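Local coordinates for DUF305 domain-containing protein (Deinococcus radiodurans R1, PDB 3BT5) that is of unknown function but folds as a long helical bundle of the ferritin-like kind, at residues 12-17 / 66-71; 22-27 / 56-61; 110-115 / 150-155. All coordinates share one frame; numbering follows the deposited sequence. Where two conformers were deposited one is given.

Interaction 1: residues 12-17 / 66-71; sequences QEVQFV and GRWGQP
The backbones of Val14 and Gln70 come closest here, with CA to CA 7.5 Å, where a side of helix 11-37 near its start meets the end of helix 41-68 and the turn that follows it. Gly69 closes that helix: its positive phi and two backbone bonds into the last turn make a Schellman motif, which a glycine accommodates readily. Gln70 then leaves the helix and faces Val14 beside Trp68. The indole lies alongside Val14, the two side chains running in opposite directions, with Val14 CG2 4.0 Å from Trp68 CE3. Val17 reaches the same six-membered ring one helical turn on, CG2 standing 3.8 Å from Trp68 CH2. The backbone carbonyl of Glu13 approaches the ring edge near its plane, O to Trp68 CZ3 3.9 Å. Gln70 crosses Val14 at about a right angle; its bend at CG (chi2 -75°) folds the amide back, so both valine methyls meet it, CG1 at 3.9 Å from Gln70 CD and CG2 at the same distance from Gln70 NE2. Replacing Gln70 with a serine would probably leave the methyls of Val14 without the methylene and amide surface they lean on, opening a gap next to Trp68. The polar ends look elsewhere: Trp68 NE1 bonds Glu133 OE2, while the Glu13 carboxylate takes the backbone N-H groups of Thr10 and Arg131. Between the segments themselves the chemistry is van der Waals, implying that shape fit seats the indole on helix 11-37, while its N-H ties the same side chain to helix 132-158.

Interaction 2: residues 22-27 / 56-61; sequences QHHAQA and EQMRQM
This is a buried helix-helix contact with one polar bond at its heart, between His24 and Gln57, in the middle of the antiparallel hairpin formed by helices 11-37 and 41-68. The segment axes approach to 9.7 Å with an angle of 153° between their directions. His24 NE2 donates to Gln57 OE1 over 2.8 Å in a nearly straight bond of 172°; the acceptor lies almost in the imidazole plane, and the proton enters in the carbonyl plane on a lone pair. Ring and amide are turned 39° apart, and the Gln57 chain, extended beyond CG, carries OE1 out to His24. Gln57 CB also comes near the ring, 3.6 Å from His24 NE2. Met61, modelled in two conformers, sets its methyl over one face of the imidazole in one of them, CE 3.6 Å from the centroid of the His24 ring, a CH-pi contact that is doubtful for the other copy. Met58 slides past His24 in the opposite direction, CG 3.5 Å from His24 CB. A bend at its sulfur carries the methyl on to Ala25, CE to CB 3.7 Å. Met58 also touches Leu21 and Leu28 of helix 11-37. Beyond the pair, helix 132-158 packs on Gln57 through Ile141 and Thr144 and on Met61 through Leu137, while His23, on a different side of helix 11-37, meets Ala118 and Met121 of helix 100-122.

Interaction 3: residues 110-115 / 150-155; sequences LMIRHH and RTMEGV
His115, which carries the methyl of Met152 on one ring face, bonds through ND1 to ND1 of His114 at 3.0 Å; either nitrogen could be the donor. Each ND1 lies in the plane of the other ring, at its edge, so the neighbouring imidazoles meet edge to edge. The remaining nitrogens are engaged too: His115 NE2 with Glu148 OE1, one turn before Met152 on helix 132-158, and His114 NE2 with the backbone O of His23. The His115 ring is thus gripped at both nitrogens, which fixes its rotation for Met152. That methionine crosses it at about a right angle, CE standing 4.1 Å from the centroid of the His115 ring and 25° off its normal, a CH-pi contact displaced toward CD2. The sulfur is farther out above the same ring. Helices 100-122 and 132-158 form an antiparallel hairpin of the ferritin-like bundle here, their segment axes 9.8 Å apart at an angle of 156°. Met152 sits among Met111, Ile112 and His115 of the partner helix. Its CB lies alongside Ile112, 3.7 Å from CG1, and its SD meets Met111, 3.4 Å from CG. With Met111 CG anti to the backbone N (chi1 -170°), that methylene stays beside the sulfur while two further bends lead the end of Met111 away toward Ala27 and Leu30 of helix 11-37. Leu46 and Ile50 of helix 41-68 also touch Met152, so side chains of two other helices, 100-122 and 41-68, surround the thioether. Toward solvent the contact is closed by Glu153, whose aliphatic CG lies 3.9 Å from Ile112 CD1.

Overall arrangement
Interactions 1 and 2 join the same two helices, 11-37 and 41-68, at different levels, interaction 2 nested in the loop that interaction 1 closes; Val17 packs on Met61 between them. Interaction 3 holds the other hairpin, its centre about 28 Å from that of interaction 1, across the chain's centre. All three are largely buried, but interaction 1 sits at a helix end and is apolar between its segments, whereas interactions 2 and 3 lie deeper and resemble one another: each has a histidine bonded through NE2 to a polar residue of its antiparallel partner and a methionine methyl over its ring, in interaction 2 in one of two copies. His23 O and His114 NE2 join the two hairpins.

Interaction 1: residues 12-17 / 66-71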
ATOM      1  N   GLN A  12      17.880  -1.230   9.752  1.00 16.16           N
ATOM      2  CA  GLN A  12      16.427  -1.138   9.978  1.00 17.23           C
ATOM      3  C   GLN A  12      15.772  -0.149   9.010  1.00 16.71           C
ATOM      4  O   GLN A  12      14.678  -0.410   8.488  1.00 16.84           O
ATOM      5  CB  GLN A  12      16.128  -0.738  11.423  1.00 21.45           C
ATOM      6  CG  GLN A  12      14.662  -0.468  11.711  1.00 25.98           C
ATOM      7  CD  GLN A  12      14.426   0.069  13.128  1.00 26.83           C
ATOM      8  OE1 GLN A  12      15.272   0.774  13.699  1.00 32.70           O
ATOM      9  NE2 GLN A  12      13.257  -0.231  13.680  1.00 30.20           N
ATOM     10  N   GLU A  13      16.417   1.003   8.771  1.00 16.99           N
ATOM     11  CA  GLU A  13      15.860   1.973   7.830  1.00 17.64           C
ATOM     12  C   GLU A  13      15.851   1.436   6.410  1.00 16.16           C
ATOM     13  O   GLU A  13      14.876   1.620   5.659  1.00 16.00           O
ATOM     14  CB  GLU A  13      16.652   3.287   7.880  1.00 19.66           C
ATOM     15  CG  GLU A  13      16.426   4.044   9.173  1.00 22.58           C
ATOM     16  CD  GLU A  13      17.365   5.227   9.355  1.00 29.09           C
ATOM     17  OE1 GLU A  13      18.540   5.176   8.928  1.00 25.47           O
ATOM     18  OE2 GLU A  13      16.903   6.213   9.950  1.00 35.79           O
ATOM     19  N   VAL A  14      16.940   0.788   6.011  1.00 15.00           N
ATOM     20  CA  VAL A  14      17.010   0.210   4.670  1.00 15.84           C
ATOM     21  C   VAL A  14      15.897  -0.837   4.496  1.00 14.71           C
ATOM     22  O   VAL A  14      15.154  -0.821   3.500  1.00 15.01           O
ATOM     23  CB  VAL A  14      18.390  -0.414   4.417  1.00 16.02           C
ATOM     24  CG1 VAL A  14      18.406  -1.186   3.082  1.00 18.95           C
ATOM     25  CG2 VAL A  14      19.461   0.683   4.426  1.00 18.75           C
ATOM     26  N   GLN A  15      15.760  -1.738   5.466  1.00 14.65           N
ATOM     27  CA  GLN A  15      14.737  -2.768   5.331  1.00 15.11           C
ATOM     28  C   GLN A  15      13.330  -2.160   5.297  1.00 13.32           C
ATOM     29  O   GLN A  15      12.455  -2.620   4.546  1.00 13.74           O
ATOM     30  CB  GLN A  15      14.822  -3.760   6.490  1.00 16.88           C
ATOM     31  CG  GLN A  15      13.620  -4.736   6.477  1.00 21.38           C
ATOM     32  CD  GLN A  15      13.570  -5.656   7.689  1.00 22.41           C
ATOM     33  OE1 GLN A  15      13.151  -5.264   8.776  1.00 27.01           O
ATOM     34  NE2 GLN A  15      14.021  -6.874   7.502  1.00 23.12           N
ATOM     35  N   PHE A  16      13.100  -1.137   6.114  1.00 13.70           N
ATOM     36  CA  PHE A  16      11.793  -0.472   6.149  1.00 13.81           C
ATOM     37  C   PHE A  16      11.431   0.056   4.760  1.00 13.11           C
ATOM     38  O   PHE A  16      10.338  -0.189   4.241  1.00 13.68           O
ATOM     39  CB  PHE A  16      11.806   0.684   7.158  1.00 15.46           C
ATOM     40  CG  PHE A  16      10.600   1.547   7.074  1.00 16.74           C
ATOM     41  CD1 PHE A  16       9.361   1.065   7.491  1.00 17.34           C
ATOM     42  CD2 PHE A  16      10.692   2.819   6.541  1.00 20.43           C
ATOM     43  CE1 PHE A  16       8.223   1.862   7.360  1.00 19.35           C
ATOM     44  CE2 PHE A  16       9.575   3.624   6.411  1.00 20.76           C
ATOM     45  CZ  PHE A  16       8.333   3.144   6.840  1.00 20.80           C
ATOM     46  N   VAL A  17      12.355   0.774   4.128  1.00 12.98           N
ATOM     47  CA  VAL A  17      12.076   1.331   2.811  1.00 12.87           C
ATOM     48  C   VAL A  17      11.925   0.223   1.772  1.00 12.98           C
ATOM     49  O   VAL A  17      11.014   0.271   0.925  1.00 13.83           O
ATOM     50  CB  VAL A  17      13.135   2.393   2.429  1.00 13.96           C
ATOM     51  CG1 VAL A  17      12.899   2.926   1.001  1.00 15.88           C
ATOM     52  CG2 VAL A  17      13.062   3.556   3.430  1.00 16.23           C
ATOM     53  N   GLY A  66      18.079   4.458  -4.162  1.00 17.23           N
ATOM     54  CA  GLY A  66      19.130   4.854  -5.110  1.00 18.44           C
ATOM     55  C   GLY A  66      20.235   5.683  -4.467  1.00 19.41           C
ATOM     56  O   GLY A  66      21.443   5.432  -4.694  1.00 22.33           O
ATOM     57  N   ARG A  67      19.843   6.693  -3.696  1.00 19.10           N
ATOM     58  CA  ARG A  67      20.837   7.541  -3.009  1.00 21.04           C
ATOM     59  C   ARG A  67      21.690   6.757  -2.032  1.00 21.60           C
ATOM     60  O   ARG A  67      22.888   7.038  -1.866  1.00 26.87           O
ATOM     61  CB  ARG A  67      20.178   8.705  -2.258  1.00 21.39           C
ATOM     62  CG  ARG A  67      19.525   9.739  -3.149  1.00 22.72           C
ATOM     63  CD  ARG A  67      19.197  11.020  -2.368  1.00 24.88           C
ATOM     64  NE  ARG A  67      18.204  10.807  -1.308  1.00 25.67           N
ATOM     65  CZ  ARG A  67      16.886  10.880  -1.491  1.00 26.27           C
ATOM     66  NH1 ARG A  67      16.393  11.131  -2.699  1.00 28.60           N
ATOM     67  NH2 ARG A  67      16.058  10.693  -0.470  1.00 25.14           N
ATOM     68  N   TRP A  68      21.071   5.789  -1.360  1.00 21.97           N
ATOM     69  CA  TRP A  68      21.780   5.012  -0.344  1.00 21.14           C
ATOM     70  C   TRP A  68      22.631   3.932  -0.983  1.00 24.58           C
ATOM     71  O   TRP A  68      23.422   3.267  -0.300  1.00 26.80           O
ATOM     72  CB  TRP A  68      20.774   4.336   0.596  1.00 20.49           C
ATOM     73  CG  TRP A  68      19.973   5.292   1.379  1.00 19.70           C
ATOM     74  CD1 TRP A  68      20.201   6.632   1.547  1.00 21.32           C
ATOM     75  CD2 TRP A  68      18.791   4.982   2.135  1.00 16.94           C
ATOM     76  NE1 TRP A  68      19.234   7.178   2.357  1.00 22.05           N
ATOM     77  CE2 TRP A  68      18.354   6.186   2.733  1.00 20.22           C
ATOM     78  CE3 TRP A  68      18.057   3.807   2.352  1.00 17.87           C
ATOM     79  CZ2 TRP A  68      17.230   6.251   3.540  1.00 21.18           C
ATOM     80  CZ3 TRP A  68      16.911   3.874   3.155  1.00 18.58           C
ATOM     81  CH2 TRP A  68      16.510   5.085   3.740  1.00 20.82           C
ATOM     82  N   GLY A  69      22.449   3.746  -2.293  1.00 25.45           N
ATOM     83  CA  GLY A  69      23.138   2.696  -3.023  1.00 26.77           C
ATOM     84  C   GLY A  69      22.717   1.338  -2.531  1.00 27.22           C
ATOM     85  O   GLY A  69      23.555   0.432  -2.393  1.00 29.55           O
ATOM     86  N   GLN A  70      21.420   1.195  -2.236  1.00 24.51           N
ATOM     87  CA  GLN A  70      20.877  -0.065  -1.746  1.00 24.39           C
ATOM     88  C   GLN A  70      19.950  -0.659  -2.789  1.00 24.62           C
ATOM     89  O   GLN A  70      19.218   0.066  -3.448  1.00 24.80           O
ATOM     90  CB  GLN A  70      20.090   0.175  -0.458  1.00 24.01           C
ATOM     91  CG  GLN A  70      20.960   0.628   0.696  1.00 23.90           C
ATOM     92  CD  GLN A  70      21.778  -0.504   1.297  1.00 25.26           C
ATOM     93  OE1 GLN A  70      21.653  -1.662   0.901  1.00 28.97           O
ATOM     94  NE2 GLN A  70      22.599  -0.171   2.276  1.00 32.27           N
ATOM     95  N   PRO A  71      19.960  -1.991  -2.916  1.00 23.70           N
ATOM     96  CA  PRO A  71      19.108  -2.672  -3.883  1.00 23.93           C
ATOM     97  C   PRO A  71      17.669  -2.690  -3.380  1.00 24.62           C
ATOM     98  O   PRO A  71      17.409  -2.362  -2.210  1.00 24.45           O
ATOM     99  CB  PRO A  71      19.669  -4.093  -3.892  1.00 28.78           C
ATOM    100  CG  PRO A  71      20.207  -4.280  -2.496  1.00 27.27           C
ATOM    101  CD  PRO A  71      20.781  -2.931  -2.130  1.00 26.66           C
TER

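Interaction 2: residues 22-27 / 56-61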
ATOM      1  N   GLN A  22       7.743  -2.497  -1.734  1.00 13.82           N
ATOM      2  CA  GLN A  22       6.999  -3.650  -2.232  1.00 14.92           C
ATOM      3  C   GLN A  22       5.546  -3.627  -1.740  1.00 14.39           C
ATOM      4  O   GLN A  22       4.602  -4.025  -2.452  1.00 15.20           O
ATOM      5  CB  GLN A  22       7.670  -4.933  -1.734  1.00 18.95           C
ATOM      6  CG  GLN A  22       8.981  -5.247  -2.407  1.00 22.87           C
ATOM      7  CD  GLN A  22       9.501  -6.603  -1.966  1.00 26.51           C
ATOM      8  OE1 GLN A  22       8.764  -7.598  -1.949  1.00 27.79           O
ATOM      9  NE2 GLN A  22      10.746  -6.644  -1.563  1.00 29.06           N
ATOM     10  N   HIS A  23       5.352  -3.188  -0.511  1.00 13.76           N
ATOM     11  CA  HIS A  23       3.998  -3.106   0.061  1.00 12.63           C
ATOM     12  C   HIS A  23       3.150  -2.122  -0.766  1.00 14.42           C
ATOM     13  O   HIS A  23       2.022  -2.437  -1.192  1.00 15.13           O
ATOM     14  CB  HIS A  23       4.140  -2.626   1.498  1.00 13.68           C
ATOM     15  CG  HIS A  23       2.967  -2.939   2.377  1.00 14.77           C
ATOM     16  ND1 HIS A  23       1.818  -2.172   2.438  1.00 18.40           N
ATOM     17  CD2 HIS A  23       2.788  -3.953   3.258  1.00 15.37           C
ATOM     18  CE1 HIS A  23       0.979  -2.709   3.301  1.00 15.14           C
ATOM     19  NE2 HIS A  23       1.547  -3.790   3.816  1.00 15.43           N
ATOM     20  N   HIS A  24       3.694  -0.932  -1.043  1.00 14.67           N
ATOM     21  CA  HIS A  24       2.979   0.030  -1.861  1.00 14.30           C
ATOM     22  C   HIS A  24       2.705  -0.523  -3.250  1.00 14.54           C
ATOM     23  O   HIS A  24       1.630  -0.249  -3.834  1.00 15.98           O
ATOM     24  CB  HIS A  24       3.808   1.301  -2.000  1.00 14.24           C
ATOM     25  CG  HIS A  24       3.569   2.324  -0.929  1.00 15.52           C
ATOM     26  ND1 HIS A  24       3.438   2.017   0.412  1.00 19.03           N
ATOM     27  CD2 HIS A  24       3.465   3.674  -1.023  1.00 17.33           C
ATOM     28  CE1 HIS A  24       3.243   3.139   1.093  1.00 20.30           C
ATOM     29  NE2 HIS A  24       3.266   4.155   0.246  1.00 18.11           N
ATOM     30  N   ALA A  25       3.663  -1.240  -3.829  1.00 14.32           N
ATOM     31  CA  ALA A  25       3.462  -1.739  -5.181  1.00 15.21           C
ATOM     32  C   ALA A  25       2.199  -2.581  -5.278  1.00 14.74           C
ATOM     33  O   ALA A  25       1.515  -2.583  -6.321  1.00 16.43           O
ATOM     34  CB  ALA A  25       4.653  -2.537  -5.655  1.00 16.84           C
ATOM     35  N   GLN A  26       1.874  -3.314  -4.209  1.00 14.45           N
ATOM     36  CA  GLN A  26       0.697  -4.171  -4.289  1.00 15.64           C
ATOM     37  C   GLN A  26      -0.603  -3.356  -4.413  1.00 16.40           C
ATOM     38  O   GLN A  26      -1.592  -3.837  -4.982  1.00 16.39           O
ATOM     39  CB  GLN A  26       0.576  -5.126  -3.112  1.00 14.91           C
ATOM     40  CG  GLN A  26      -0.573  -6.109  -3.346  1.00 19.26           C
ATOM     41  CD  GLN A  26      -0.785  -7.033  -2.189  1.00 14.41           C
ATOM     42  OE1 GLN A  26      -1.174  -6.604  -1.106  1.00 17.07           O
ATOM     43  NE2 GLN A  26      -0.603  -8.302  -2.434  1.00 19.42           N
ATOM     44  N   ALA A  27      -0.614  -2.147  -3.870  1.00 16.56           N
ATOM     45  CA  ALA A  27      -1.812  -1.312  -3.987  1.00 17.64           C
ATOM     46  C   ALA A  27      -2.176  -1.132  -5.467  1.00 18.70           C
ATOM     47  O   ALA A  27      -3.343  -1.039  -5.840  1.00 18.45           O
ATOM     48  CB  ALA A  27      -1.610   0.057  -3.278  1.00 21.25           C
ATOM     49  N   GLU A  56       3.354   8.167  -5.817  1.00 17.70           N
ATOM     50  CA  GLU A  56       4.156   9.314  -5.386  1.00 17.36           C
ATOM     51  C   GLU A  56       5.105   8.894  -4.273  1.00 18.92           C
ATOM     52  O   GLU A  56       6.282   9.249  -4.268  1.00 18.96           O
ATOM     53  CB  GLU A  56       3.253  10.434  -4.886  1.00 21.09           C
ATOM     54  CG  GLU A  56       4.012  11.695  -4.476  1.00 24.81           C
ATOM     55  CD  GLU A  56       3.131  12.725  -3.749  1.00 33.08           C
ATOM     56  OE1 GLU A  56       1.890  12.569  -3.724  1.00 41.02           O
ATOM     57  OE2 GLU A  56       3.694  13.697  -3.194  1.00 44.60           O
ATOM     58  N   GLN A  57       4.610   8.102  -3.329  1.00 16.85           N
ATOM     59  CA  GLN A  57       5.484   7.650  -2.268  1.00 16.96           C
ATOM     60  C   GLN A  57       6.501   6.607  -2.749  1.00 14.69           C
ATOM     61  O   GLN A  57       7.646   6.588  -2.275  1.00 15.21           O
ATOM     62  CB  GLN A  57       4.638   7.137  -1.106  1.00 18.52           C
ATOM     63  CG  GLN A  57       4.008   8.339  -0.375  1.00 21.77           C
ATOM     64  CD  GLN A  57       2.962   7.985   0.649  1.00 24.09           C
ATOM     65  OE1 GLN A  57       2.695   6.812   0.922  1.00 23.41           O
ATOM     66  NE2 GLN A  57       2.354   9.020   1.242  1.00 25.83           N
ATOM     67  N   MET A  58       6.119   5.768  -3.716  1.00 14.65           N
ATOM     68  CA  MET A  58       7.072   4.830  -4.292  1.00 14.10           C
ATOM     69  C   MET A  58       8.218   5.576  -4.946  1.00 15.09           C
ATOM     70  O   MET A  58       9.368   5.157  -4.818  1.00 14.97           O
ATOM     71  CB  MET A  58       6.397   3.927  -5.318  1.00 14.95           C
ATOM     72  CG  MET A  58       5.410   2.984  -4.634  1.00 14.68           C
ATOM     73  SD  MET A  58       4.438   2.026  -5.857  1.00 18.78           S
ATOM     74  CE  MET A  58       5.692   0.888  -6.429  1.00 21.17           C
ATOM     75  N   ARG A  59       7.932   6.659  -5.673  1.00 15.28           N
ATOM     76  CA  ARG A  59       9.034   7.387  -6.306  1.00 15.16           C
ATOM     77  C   ARG A  59      10.028   7.903  -5.259  1.00 15.11           C
ATOM     78  O   ARG A  59      11.264   7.928  -5.498  1.00 15.66           O
ATOM     79  CB  ARG A  59       8.483   8.554  -7.126  1.00 16.70           C
ATOM     80  CG  ARG A  59       7.731   8.088  -8.388  1.00 17.28           C
ATOM     81  CD  ARG A  59       7.483   9.222  -9.386  1.00 20.90           C
ATOM     82  NE  ARG A  59       6.763  10.347  -8.807  1.00 22.30           N
ATOM     83  CZ  ARG A  59       5.437  10.416  -8.678  1.00 23.27           C
ATOM     84  NH1 ARG A  59       4.657   9.409  -9.078  1.00 22.89           N
ATOM     85  NH2 ARG A  59       4.880  11.515  -8.158  1.00 27.93           N
ATOM     86  N   GLN A  60       9.509   8.370  -4.123  1.00 15.45           N
ATOM     87  CA  GLN A  60      10.369   8.850  -3.031  1.00 16.32           C
ATOM     88  C   GLN A  60      11.204   7.716  -2.460  1.00 15.82           C
ATOM     89  O   GLN A  60      12.386   7.898  -2.142  1.00 16.98           O
ATOM     90  CB  GLN A  60       9.524   9.439  -1.900  1.00 19.09           C
ATOM     91  CG  GLN A  60       8.754  10.703  -2.237  1.00 24.85           C
ATOM     92  CD  GLN A  60       8.041  11.254  -1.020  1.00 30.04           C
ATOM     93  OE1 GLN A  60       8.655  11.456   0.040  1.00 39.28           O
ATOM     94  NE2 GLN A  60       6.740  11.483  -1.151  1.00 37.62           N
ATOM     95  N   MET A  61      10.591   6.553  -2.280  1.00 14.46           N
ATOM     96  CA  MET A  61      11.312   5.399  -1.761  0.70 14.44           C
ATOM     97  C   MET A  61      12.384   4.898  -2.711  1.00 13.71           C
ATOM     98  O   MET A  61      13.493   4.529  -2.289  1.00 14.71           O
ATOM     99  CB  MET A  61      10.319   4.277  -1.471  0.70 13.85           C
ATOM    100  CG  MET A  61       9.400   4.668  -0.324  0.70 15.08           C
ATOM    101  SD  MET A  61       8.412   3.311   0.272  0.70 18.74           S
ATOM    102  CE  MET A  61       6.915   3.655  -0.550  0.70 16.79           C
TER

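Interaction 3: residues 110-115 / 150-155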
ATOM      1  N   LEU A 110      -9.679  -5.469   1.241  1.00 14.51           N
ATOM      2  CA  LEU A 110      -8.274  -5.792   1.100  1.00 13.65           C
ATOM      3  C   LEU A 110      -7.426  -4.551   1.200  1.00 13.37           C
ATOM      4  O   LEU A 110      -6.367  -4.582   1.819  1.00 15.06           O
ATOM      5  CB  LEU A 110      -8.002  -6.496  -0.244  1.00 13.31           C
ATOM      6  CG  LEU A 110      -8.627  -7.898  -0.385  1.00 14.31           C
ATOM      7  CD1 LEU A 110      -8.448  -8.372  -1.812  1.00 15.09           C
ATOM      8  CD2 LEU A 110      -7.974  -8.888   0.615  1.00 15.63           C
ATOM      9  N   MET A 111      -7.861  -3.454   0.585  1.00 13.71           N
ATOM     10  CA  MET A 111      -7.034  -2.253   0.640  1.00 13.87           C
ATOM     11  C   MET A 111      -7.026  -1.652   2.043  1.00 13.98           C
ATOM     12  O   MET A 111      -6.005  -1.130   2.477  1.00 14.51           O
ATOM     13  CB  MET A 111      -7.496  -1.220  -0.389  1.00 15.29           C
ATOM     14  CG  MET A 111      -6.515  -0.053  -0.550  1.00 16.31           C
ATOM     15  SD  MET A 111      -4.999  -0.475  -1.484  1.00 15.68           S
ATOM     16  CE  MET A 111      -5.683  -0.545  -3.140  1.00 18.98           C
ATOM     17  N   ILE A 112      -8.145  -1.732   2.761  1.00 13.66           N
ATOM     18  CA  ILE A 112      -8.127  -1.295   4.153  1.00 14.49           C
ATOM     19  C   ILE A 112      -7.129  -2.098   4.985  1.00 15.13           C
ATOM     20  O   ILE A 112      -6.336  -1.520   5.724  1.00 15.43           O
ATOM     21  CB  ILE A 112      -9.543  -1.348   4.798  1.00 15.67           C
ATOM     22  CG1 ILE A 112     -10.444  -0.261   4.196  1.00 16.44           C
ATOM     23  CG2 ILE A 112      -9.451  -1.248   6.338  1.00 16.91           C
ATOM     24  CD1 ILE A 112     -11.948  -0.533   4.454  1.00 16.74           C
ATOM     25  N   ARG A 113      -7.149  -3.424   4.862  1.00 14.86           N
ATOM     26  CA  ARG A 113      -6.246  -4.236   5.665  0.70 14.82           C
ATOM     27  C   ARG A 113      -4.796  -3.954   5.274  1.00 14.70           C
ATOM     28  O   ARG A 113      -3.898  -3.878   6.133  1.00 15.81           O
ATOM     29  CB  ARG A 113      -6.600  -5.726   5.508  0.70 16.37           C
ATOM     30  CG  ARG A 113      -5.875  -6.655   6.495  0.70 17.24           C
ATOM     31  CD  ARG A 113      -6.158  -8.120   6.177  0.70 20.48           C
ATOM     32  NE  ARG A 113      -5.657  -8.471   4.855  0.70 22.74           N
ATOM     33  CZ  ARG A 113      -6.047  -9.510   4.121  0.70 21.97           C
ATOM     34  NH1 ARG A 113      -7.015 -10.332   4.514  0.70 29.97           N
ATOM     35  NH2 ARG A 113      -5.487  -9.710   2.975  0.70 16.12           N
ATOM     36  N   HIS A 114      -4.576  -3.791   3.981  1.00 14.96           N
ATOM     37  CA  HIS A 114      -3.283  -3.431   3.442  1.00 15.06           C
ATOM     38  C   HIS A 114      -2.769  -2.133   4.078  1.00 13.80           C
ATOM     39  O   HIS A 114      -1.629  -2.062   4.579  1.00 14.91           O
ATOM     40  CB  HIS A 114      -3.443  -3.318   1.931  1.00 15.46           C
ATOM     41  CG  HIS A 114      -2.309  -2.690   1.212  1.00 14.61           C
ATOM     42  ND1 HIS A 114      -2.121  -1.328   1.173  1.00 16.70           N
ATOM     43  CD2 HIS A 114      -1.306  -3.240   0.475  1.00 17.06           C
ATOM     44  CE1 HIS A 114      -1.051  -1.059   0.447  1.00 17.87           C
ATOM     45  NE2 HIS A 114      -0.540  -2.203   0.008  1.00 16.73           N
ATOM     46  N   HIS A 115      -3.614  -1.108   4.105  1.00 14.39           N
ATOM     47  CA  HIS A 115      -3.204   0.167   4.668  1.00 13.43           C
ATOM     48  C   HIS A 115      -3.000   0.082   6.188  1.00 14.23           C
ATOM     49  O   HIS A 115      -2.112   0.732   6.728  1.00 15.77           O
ATOM     50  CB  HIS A 115      -4.286   1.215   4.366  1.00 15.33           C
ATOM     51  CG  HIS A 115      -4.200   1.815   2.990  1.00 14.88           C
ATOM     52  ND1 HIS A 115      -3.649   1.147   1.906  1.00 16.35           N
ATOM     53  CD2 HIS A 115      -4.572   3.037   2.535  1.00 17.16           C
ATOM     54  CE1 HIS A 115      -3.673   1.948   0.848  1.00 17.51           C
ATOM     55  NE2 HIS A 115      -4.248   3.098   1.200  1.00 17.91           N
ATOM     56  N   ARG A 150     -10.068   5.969   6.036  1.00 16.30           N
ATOM     57  CA  ARG A 150     -11.332   6.578   6.432  1.00 16.44           C
ATOM     58  C   ARG A 150     -12.280   6.704   5.227  1.00 15.52           C
ATOM     59  O   ARG A 150     -13.510   6.436   5.323  1.00 17.25           O
ATOM     60  CB  ARG A 150     -11.081   7.938   7.085  1.00 18.64           C
ATOM     61  CG  ARG A 150     -12.316   8.474   7.828  1.00 20.95           C
ATOM     62  CD  ARG A 150     -12.555   7.747   9.155  1.00 26.61           C
ATOM     63  NE  ARG A 150     -11.500   8.080  10.097  1.00 32.26           N
ATOM     64  CZ  ARG A 150     -11.519   9.156  10.881  1.00 28.30           C
ATOM     65  NH1 ARG A 150     -12.569   9.986  10.863  1.00 26.64           N
ATOM     66  NH2 ARG A 150     -10.497   9.388  11.692  1.00 29.74           N
ATOM     67  N   THR A 151     -11.750   7.139   4.085  1.00 16.10           N
ATOM     68  CA  THR A 151     -12.565   7.194   2.874  1.00 15.87           C
ATOM     69  C   THR A 151     -13.084   5.805   2.502  1.00 15.67           C
ATOM     70  O   THR A 151     -14.274   5.630   2.222  1.00 17.75           O
ATOM     71  CB  THR A 151     -11.760   7.781   1.705  1.00 17.17           C
ATOM     72  OG1 THR A 151     -11.355   9.125   2.032  1.00 18.21           O
ATOM     73  CG2 THR A 151     -12.574   7.793   0.402  1.00 19.04           C
ATOM     74  N   MET A 152     -12.197   4.814   2.492  1.00 16.12           N
ATOM     75  CA  MET A 152     -12.632   3.492   2.086  1.00 16.60           C
ATOM     76  C   MET A 152     -13.703   2.926   3.010  1.00 15.58           C
ATOM     77  O   MET A 152     -14.627   2.253   2.551  1.00 17.53           O
ATOM     78  CB  MET A 152     -11.436   2.547   2.007  1.00 16.77           C
ATOM     79  CG  MET A 152     -10.522   2.906   0.846  1.00 16.94           C
ATOM     80  SD  MET A 152      -9.222   1.656   0.615  1.00 18.40           S
ATOM     81  CE  MET A 152      -8.170   2.016   2.019  1.00 18.58           C
ATOM     82  N   GLU A 153     -13.588   3.176   4.308  1.00 16.30           N
ATOM     83  CA  GLU A 153     -14.614   2.721   5.248  1.00 17.31           C
ATOM     84  C   GLU A 153     -15.951   3.401   4.943  1.00 17.76           C
ATOM     85  O   GLU A 153     -17.012   2.774   5.044  1.00 19.85           O
ATOM     86  CB  GLU A 153     -14.201   2.996   6.694  1.00 19.47           C
ATOM     87  CG  GLU A 153     -13.023   2.149   7.102  1.00 21.58           C
ATOM     88  CD  GLU A 153     -12.476   2.482   8.464  1.00 27.25           C
ATOM     89  OE1 GLU A 153     -12.585   3.652   8.895  1.00 28.91           O
ATOM     90  OE2 GLU A 153     -11.895   1.569   9.087  1.00 30.99           O
ATOM     91  N   GLY A 154     -15.908   4.682   4.565  1.00 17.49           N
ATOM     92  CA  GLY A 154     -17.139   5.400   4.213  1.00 18.97           C
ATOM     93  C   GLY A 154     -17.752   4.803   2.947  1.00 18.37           C
ATOM     94  O   GLY A 154     -18.981   4.598   2.868  1.00 19.51           O
ATOM     95  N   VAL A 155     -16.915   4.541   1.939  1.00 16.42           N
ATOM     96  CA  VAL A 155     -17.421   3.990   0.690  1.00 17.49           C
ATOM     97  C   VAL A 155     -18.016   2.604   0.925  1.00 17.71           C
ATOM     98  O   VAL A 155     -19.105   2.274   0.419  1.00 19.57           O
ATOM     99  CB  VAL A 155     -16.300   3.909  -0.389  1.00 17.90           C
ATOM    100  CG1 VAL A 155     -16.826   3.240  -1.662  1.00 19.91           C
ATOM    101  CG2 VAL A 155     -15.767   5.317  -0.679  1.00 19.21           C
TER